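Local coordinates for periplasmic binding protein component of an ABC type zinc uptake transporter (Synechocystis sp., PDB 1PQ4) that binds zinc and probably hands it over in the periplasm to an ABC-type zinc uptake transporter, at residues I9-Y14 and H133-P138; G21-V26 and R160-A165. All coordinates share one frame; numbering follows the deposited sequence.

Contact 1: residues I9-Y14 and H133-P138; sequences IPPQQY and HIWLSP. With ZN (zinc ion), chain C.
The zinc ion gripped by His133 NE2 at 2.1 Å lies close to the pairing of the two segments: two residues after this ligand, the indole of Trp135 meets Ile9 and Pro11 at the start of helix 10-20. His37, His197 and a water complete the zinc shell, while His133 ND1 is hydrogen-bonded to Asp131 OD1, a second-shell contact that fixes the rotation of the imidazole. Between 9-14 and 133-138 themselves there is no hydrogen bond; the evidence is of apolar contact. Ile9 CD1 stands over one indole face, 3.5 Å from the centroid of the six-membered ring and 14° off its normal, a CH-pi geometry. It is equally near Trp135 CD2 and CE2, the bond shared by the two rings. The torsions of Ile9 account for this reach: CG1 is tucked between the backbone N and the carbonyl carbon (chi1 52°), and the chain then runs extended to CD1. His133 C backs the opposite face, toward its rim, 3.9 Å from the ring plane. Pro11 CG adds an oblique contact at 3.8 Å from Trp135 CD1. The indole is also held at its polar end, where NE1 bonds to Pro268 O. With an alanine in place of Trp135, the Ile9 methyl would probably face a gap next to a zinc ligand and Pro268 O would lose its donor. Around this core, Pro11 also touches Trp273 of helix 273-288, Pro10 leans on strand 24-28, and Ser137 provides the N-cap of helix 138-155.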
loop_
_atom_site.group_PDB
_atom_site.type_symbol
_atom_site.label_atom_id
_atom_site.label_comp_id
_atom_site.label_asym_id
_atom_site.label_seq_id
_atom_site.Cartn_x
_atom_site.Cartn_y
_atom_site.Cartn_z
ATOM N N ILE A 9 -2.248 2.095 8.282
ATOM C CA ILE A 9 -2.974 1.051 7.530
ATOM C C ILE A 9 -2.487 -0.333 7.858
ATOM O O ILE A 9 -1.362 -0.506 8.336
ATOM C CB ILE A 9 -2.882 1.335 6.007
ATOM C CG1 ILE A 9 -1.410 1.549 5.604
ATOM C CG2 ILE A 9 -3.668 2.583 5.662
ATOM C CD1 ILE A 9 -1.132 1.421 4.108
ATOM N N PRO A 10 -3.337 -1.359 7.610
ATOM C CA PRO A 10 -2.980 -2.747 7.918
ATOM C C PRO A 10 -1.605 -3.242 7.468
ATOM O O PRO A 10 -0.915 -3.884 8.256
ATOM C CB PRO A 10 -4.166 -3.594 7.296
ATOM C CG PRO A 10 -5.355 -2.548 7.377
ATOM C CD PRO A 10 -4.670 -1.247 6.988
ATOM N N PRO A 11 -1.193 -2.952 6.219
ATOM C CA PRO A 11 0.137 -3.443 5.800
ATOM C C PRO A 11 1.256 -2.981 6.757
ATOM O O PRO A 11 2.253 -3.669 6.949
ATOM C CB PRO A 11 0.317 -2.820 4.423
ATOM C CG PRO A 11 -1.062 -2.609 3.938
ATOM C CD PRO A 11 -1.866 -2.243 5.115
ATOM N N GLN A 12 1.092 -1.795 7.338
ATOM C CA GLN A 12 2.125 -1.298 8.246
ATOM C C GLN A 12 2.199 -2.129 9.497
ATOM O O GLN A 12 3.223 -2.159 10.165
ATOM C CB GLN A 12 1.852 0.156 8.615
ATOM C CG GLN A 12 2.137 1.093 7.492
ATOM C CD GLN A 12 1.806 2.509 7.917
ATOM O OE1 GLN A 12 0.639 2.798 8.220
ATOM N NE2 GLN A 12 2.828 3.389 7.959
ATOM N N GLN A 13 1.128 -2.843 9.828
ATOM C CA GLN A 13 1.196 -3.641 11.034
ATOM C C GLN A 13 2.136 -4.808 10.738
ATOM O O GLN A 13 2.811 -5.314 11.627
ATOM C CB GLN A 13 -0.216 -4.162 11.376
ATOM C CG GLN A 13 -0.265 -5.072 12.566
ATOM C CD GLN A 13 -0.210 -6.531 12.196
ATOM O OE1 GLN A 13 0.131 -7.379 13.022
ATOM N NE2 GLN A 13 -0.545 -6.840 10.974
ATOM N N TYR A 14 2.107 -5.274 9.490
ATOM C CA TYR A 14 2.981 -6.369 9.079
ATOM C C TYR A 14 4.471 -5.905 9.240
ATOM O O TYR A 14 5.316 -6.628 9.767
ATOM C CB TYR A 14 2.703 -6.707 7.616
ATOM C CG TYR A 14 3.530 -7.852 7.061
ATOM C CD1 TYR A 14 3.105 -9.183 7.208
ATOM C CD2 TYR A 14 4.741 -7.612 6.413
ATOM C CE1 TYR A 14 3.862 -10.232 6.726
ATOM C CE2 TYR A 14 5.541 -8.674 5.928
ATOM C CZ TYR A 14 5.069 -9.977 6.098
ATOM O OH TYR A 14 5.798 -11.038 5.668
ATOM N N HIS A 133 1.436 5.577 -2.547
ATOM C CA HIS A 133 1.322 4.126 -2.427
ATOM C C HIS A 133 2.643 3.390 -2.367
ATOM O O HIS A 133 2.866 2.374 -3.058
ATOM C CB HIS A 133 0.436 3.638 -3.574
ATOM C CG HIS A 133 -0.937 4.253 -3.591
ATOM N ND1 HIS A 133 -1.242 5.388 -4.327
ATOM C CD2 HIS A 133 -2.088 3.880 -2.982
ATOM C CE1 HIS A 133 -2.518 5.675 -4.178
ATOM N NE2 HIS A 133 -3.056 4.779 -3.372
ATOM N N ILE A 134 3.541 3.914 -1.541
ATOM C CA ILE A 134 4.884 3.336 -1.484
ATOM C C ILE A 134 4.963 1.998 -0.726
ATOM O O ILE A 134 5.995 1.321 -0.773
ATOM C CB ILE A 134 5.877 4.343 -0.824
ATOM C CG1 ILE A 134 5.377 4.688 0.611
ATOM C CG2 ILE A 134 5.966 5.609 -1.733
ATOM C CD1 ILE A 134 5.068 3.606 1.620
ATOM N N TRP A 135 3.873 1.600 -0.073
ATOM C CA TRP A 135 3.951 0.371 0.720
ATOM C C TRP A 135 3.790 -0.894 -0.100
ATOM O O TRP A 135 3.846 -2.006 0.454
ATOM C CB TRP A 135 2.911 0.396 1.870
ATOM C CG TRP A 135 1.464 0.313 1.358
ATOM C CD1 TRP A 135 0.728 -0.815 1.096
ATOM C CD2 TRP A 135 0.614 1.425 1.090
ATOM N NE1 TRP A 135 -0.550 -0.463 0.687
ATOM C CE2 TRP A 135 -0.646 0.907 0.677
ATOM C CE3 TRP A 135 0.794 2.822 1.171
ATOM C CZ2 TRP A 135 -1.727 1.739 0.349
ATOM C CZ3 TRP A 135 -0.276 3.652 0.845
ATOM C CH2 TRP A 135 -1.524 3.107 0.445
ATOM N N LEU A 136 3.580 -0.721 -1.408
ATOM C CA LEU A 136 3.395 -1.893 -2.260
ATOM C C LEU A 136 4.620 -2.186 -3.109
ATOM O O LEU A 136 4.562 -2.973 -4.046
ATOM C CB LEU A 136 2.130 -1.713 -3.130
ATOM C CG LEU A 136 0.875 -1.711 -2.224
ATOM C CD1 LEU A 136 -0.303 -1.138 -3.016
ATOM C CD2 LEU A 136 0.555 -3.101 -1.684
ATOM N N SER A 137 5.733 -1.511 -2.801
ATOM C CA SER A 137 7.006 -1.745 -3.503
ATOM C C SER A 137 7.979 -2.389 -2.515
ATOM O O SER A 137 8.404 -1.726 -1.545
ATOM C CB SER A 137 7.606 -0.413 -3.967
ATOM O OG SER A 137 8.948 -0.611 -4.395
ATOM N N PRO A 138 8.360 -3.674 -2.712
ATOM C CA PRO A 138 9.317 -4.276 -1.743
ATOM C C PRO A 138 10.613 -3.424 -1.633
ATOM O O PRO A 138 11.203 -3.314 -0.565
ATOM C CB PRO A 138 9.670 -5.647 -2.359
ATOM C CG PRO A 138 8.365 -6.028 -3.091
ATOM C CD PRO A 138 7.930 -4.652 -3.730
HETATM ZN ZN ZN C . -5.039 4.431 -2.732
HETATM O O HOH W 1 -5.040 2.525 -1.481
#

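Contact 2: residues G21-V26 and R160-A165; sequences GDLVRV and RDQYEA
Leu23 and Tyr163 carry most of this contact, with Gln162 adding a smaller share at its exposed margin. Leu23 belongs to a short 3-10 turn that leads into strand 24-28; Tyr163 and Gln162 lie in the first turns of helix 160-185. The leucine side chain meets the phenol obliquely at its hydroxyl end: Leu23 CB is 3.6 Å from Tyr163 OH, and Leu23 CD1 is 4.0 Å from both CE2 and CZ of Tyr163. An extended second torsion (chi2 172°) carries CD1 out from the leucine backbone, which lets the one methyl serve two neighbours. Its other neighbour is the aliphatic part of Gln162, whose CG approaches Leu23 CD1 to 4.0 Å and whose CB is almost as near. The glutamine starts with CG opposite its backbone N (chi1 -169°) and then bends at chi2; its amide NE2 bonds to Asn166 OD1, one helical turn further on. Val24 only brushes the same phenol, CG1 coming within 4.5 Å of Tyr163 OH. That hydroxyl is itself hydrogen-bonded to Asp156 OD2, in the connection before helix 160-185, a bond that anchors the far end of the ring while the leucine packs against it. Backbone bonding of Leu23 and Arg25 to Met3 also attaches the segment to strand 3-7, so the contact sets the turn leading into strand 24-28, one of the two outermost strands of the four-stranded parallel sheet, against the start of helix 160-185. Since no hydrogen bond or salt bridge passes between 21-26 and 160-165, and the polar ends of Tyr163 and Gln162 are bound within their own neighbourhood, the joint rests on van der Waals fit between a partly exposed leucine and a buried tyrosine, and no directional bond between the two segments sets how they are turned against each other.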
loop_
_atom_site.group_PDB
_atom_site.type_symbol
_atom_site.label_atom_id
_atom_site.label_comp_id
_atom_site.label_asym_id
_atom_site.label_seq_id
_atom_site.Cartn_x
_atom_site.Cartn_y
_atom_site.Cartn_z
ATOM N N GLY A 21 8.353 -7.256 16.603
ATOM C CA GLY A 21 7.981 -8.500 17.266
ATOM C C GLY A 21 7.273 -8.197 18.582
ATOM O O GLY A 21 6.449 -7.307 18.634
ATOM N N ASP A 22 7.612 -8.928 19.643
ATOM C CA ASP A 22 6.980 -8.759 20.949
ATOM C C ASP A 22 7.304 -7.462 21.662
ATOM O O ASP A 22 6.716 -7.167 22.704
ATOM C CB ASP A 22 7.366 -9.911 21.887
ATOM C CG ASP A 22 6.785 -11.214 21.463
ATOM O OD1 ASP A 22 5.772 -11.197 20.722
ATOM O OD2 ASP A 22 7.342 -12.259 21.883
ATOM N N LEU A 23 8.262 -6.696 21.150
ATOM C CA LEU A 23 8.600 -5.420 21.782
ATOM C C LEU A 23 7.600 -4.303 21.489
ATOM O O LEU A 23 7.703 -3.232 22.064
ATOM C CB LEU A 23 9.976 -4.954 21.309
ATOM C CG LEU A 23 11.025 -6.030 21.646
ATOM C CD1 LEU A 23 12.353 -5.680 21.002
ATOM C CD2 LEU A 23 11.168 -6.090 23.180
ATOM N N VAL A 24 6.685 -4.531 20.550
ATOM C CA VAL A 24 5.695 -3.511 20.209
ATOM C C VAL A 24 4.287 -4.152 20.210
ATOM O O VAL A 24 4.130 -5.358 20.083
ATOM C CB VAL A 24 5.953 -2.873 18.784
ATOM C CG1 VAL A 24 7.382 -2.174 18.736
ATOM C CG2 VAL A 24 5.879 -3.924 17.685
ATOM N N ARG A 25 3.277 -3.318 20.380
ATOM C CA ARG A 25 1.893 -3.772 20.373
ATOM C C ARG A 25 1.276 -2.777 19.402
ATOM O O ARG A 25 1.281 -1.564 19.634
ATOM C CB ARG A 25 1.292 -3.625 21.753
ATOM C CG ARG A 25 -0.192 -3.903 21.822
ATOM C CD ARG A 25 -0.580 -3.750 23.292
ATOM N NE ARG A 25 0.258 -4.624 24.096
ATOM C CZ ARG A 25 1.018 -4.231 25.114
ATOM N NH1 ARG A 25 1.071 -2.952 25.486
ATOM N NH2 ARG A 25 1.716 -5.146 25.761
ATOM N N VAL A 26 0.798 -3.296 18.290
ATOM C CA VAL A 26 0.321 -2.453 17.206
ATOM C C VAL A 26 -1.163 -2.241 17.115
ATOM O O VAL A 26 -1.940 -3.210 17.178
ATOM C CB VAL A 26 0.764 -3.054 15.852
ATOM C CG1 VAL A 26 0.281 -2.155 14.700
ATOM C CG2 VAL A 26 2.276 -3.237 15.822
ATOM N N ARG A 160 17.857 -1.961 21.146
ATOM C CA ARG A 160 18.445 -1.608 19.886
ATOM C C ARG A 160 18.987 -2.813 19.139
ATOM O O ARG A 160 18.735 -2.951 17.950
ATOM C CB ARG A 160 19.583 -0.601 20.086
ATOM C CG ARG A 160 20.339 -0.276 18.800
ATOM C CD ARG A 160 21.468 0.771 19.045
ATOM N NE ARG A 160 21.155 2.041 18.393
ATOM C CZ ARG A 160 20.405 3.008 18.920
ATOM N NH1 ARG A 160 19.878 2.879 20.134
ATOM N NH2 ARG A 160 20.157 4.104 18.212
ATOM N N ASP A 161 19.719 -3.694 19.823
ATOM C CA ASP A 161 20.293 -4.823 19.106
ATOM C C ASP A 161 19.229 -5.713 18.468
ATOM O O ASP A 161 19.443 -6.264 17.370
ATOM C CB ASP A 161 21.168 -5.667 20.031
ATOM C CG ASP A 161 22.516 -4.989 20.370
ATOM O OD1 ASP A 161 22.979 -4.123 19.610
ATOM O OD2 ASP A 161 23.128 -5.354 21.393
ATOM N N GLN A 162 18.097 -5.872 19.155
ATOM C CA GLN A 162 17.032 -6.730 18.635
ATOM C C GLN A 162 16.352 -6.058 17.436
ATOM O O GLN A 162 16.071 -6.717 16.445
ATOM C CB GLN A 162 16.002 -7.066 19.731
ATOM C CG GLN A 162 15.028 -8.155 19.326
ATOM C CD GLN A 162 15.742 -9.504 19.109
ATOM O OE1 GLN A 162 16.350 -10.044 20.050
ATOM N NE2 GLN A 162 15.682 -10.046 17.878
ATOM N N TYR A 163 16.102 -4.755 17.506
ATOM C CA TYR A 163 15.484 -4.092 16.341
ATOM C C TYR A 163 16.379 -4.195 15.118
ATOM O O TYR A 163 15.883 -4.316 13.985
ATOM C CB TYR A 163 15.237 -2.604 16.604
ATOM C CG TYR A 163 14.183 -2.320 17.656
ATOM C CD1 TYR A 163 14.514 -1.624 18.824
ATOM C CD2 TYR A 163 12.877 -2.810 17.519
ATOM C CE1 TYR A 163 13.591 -1.429 19.836
ATOM C CE2 TYR A 163 11.945 -2.623 18.526
ATOM C CZ TYR A 163 12.308 -1.926 19.691
ATOM O OH TYR A 163 11.395 -1.698 20.696
ATOM N N GLU A 164 17.700 -4.085 15.318
ATOM C CA GLU A 164 18.650 -4.185 14.204
ATOM C C GLU A 164 18.678 -5.569 13.615
ATOM O O GLU A 164 18.737 -5.730 12.397
ATOM C CB GLU A 164 20.092 -3.889 14.661
ATOM C CG GLU A 164 20.184 -2.708 15.529
ATOM C CD GLU A 164 20.966 -1.631 14.889
ATOM O OE1 GLU A 164 20.396 -0.949 14.008
ATOM O OE2 GLU A 164 22.153 -1.489 15.259
ATOM N N ALA A 165 18.707 -6.578 14.475
ATOM C CA ALA A 165 18.717 -7.944 13.951
ATOM C C ALA A 165 17.365 -8.205 13.242
ATOM O O ALA A 165 17.315 -8.838 12.146
ATOM C CB ALA A 165 18.908 -8.960 15.111
#

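From the N terminus the chain forms a beta-alpha-beta crossover: strand 3-7, helix 10-20 and strand 24-28, whose two strands are parallel neighbours. Residues 9-14 open the loop that contact 1 closes at 133-138, and 21-26 open a second that contact 2 closes at 160-165. The segments alternate, so the two loops cross. Contact 1 ties the start of helix 10-20 to the loop that supplies one of the zinc ligands, near the middle of the chain; contact 2 ties the edge of the sheet to helix 160-185. Their centres lie about 18 Å apart, yet they touch through Gln13 CG and Val26 CG1, at 3.7 Å, where helix packs on strand.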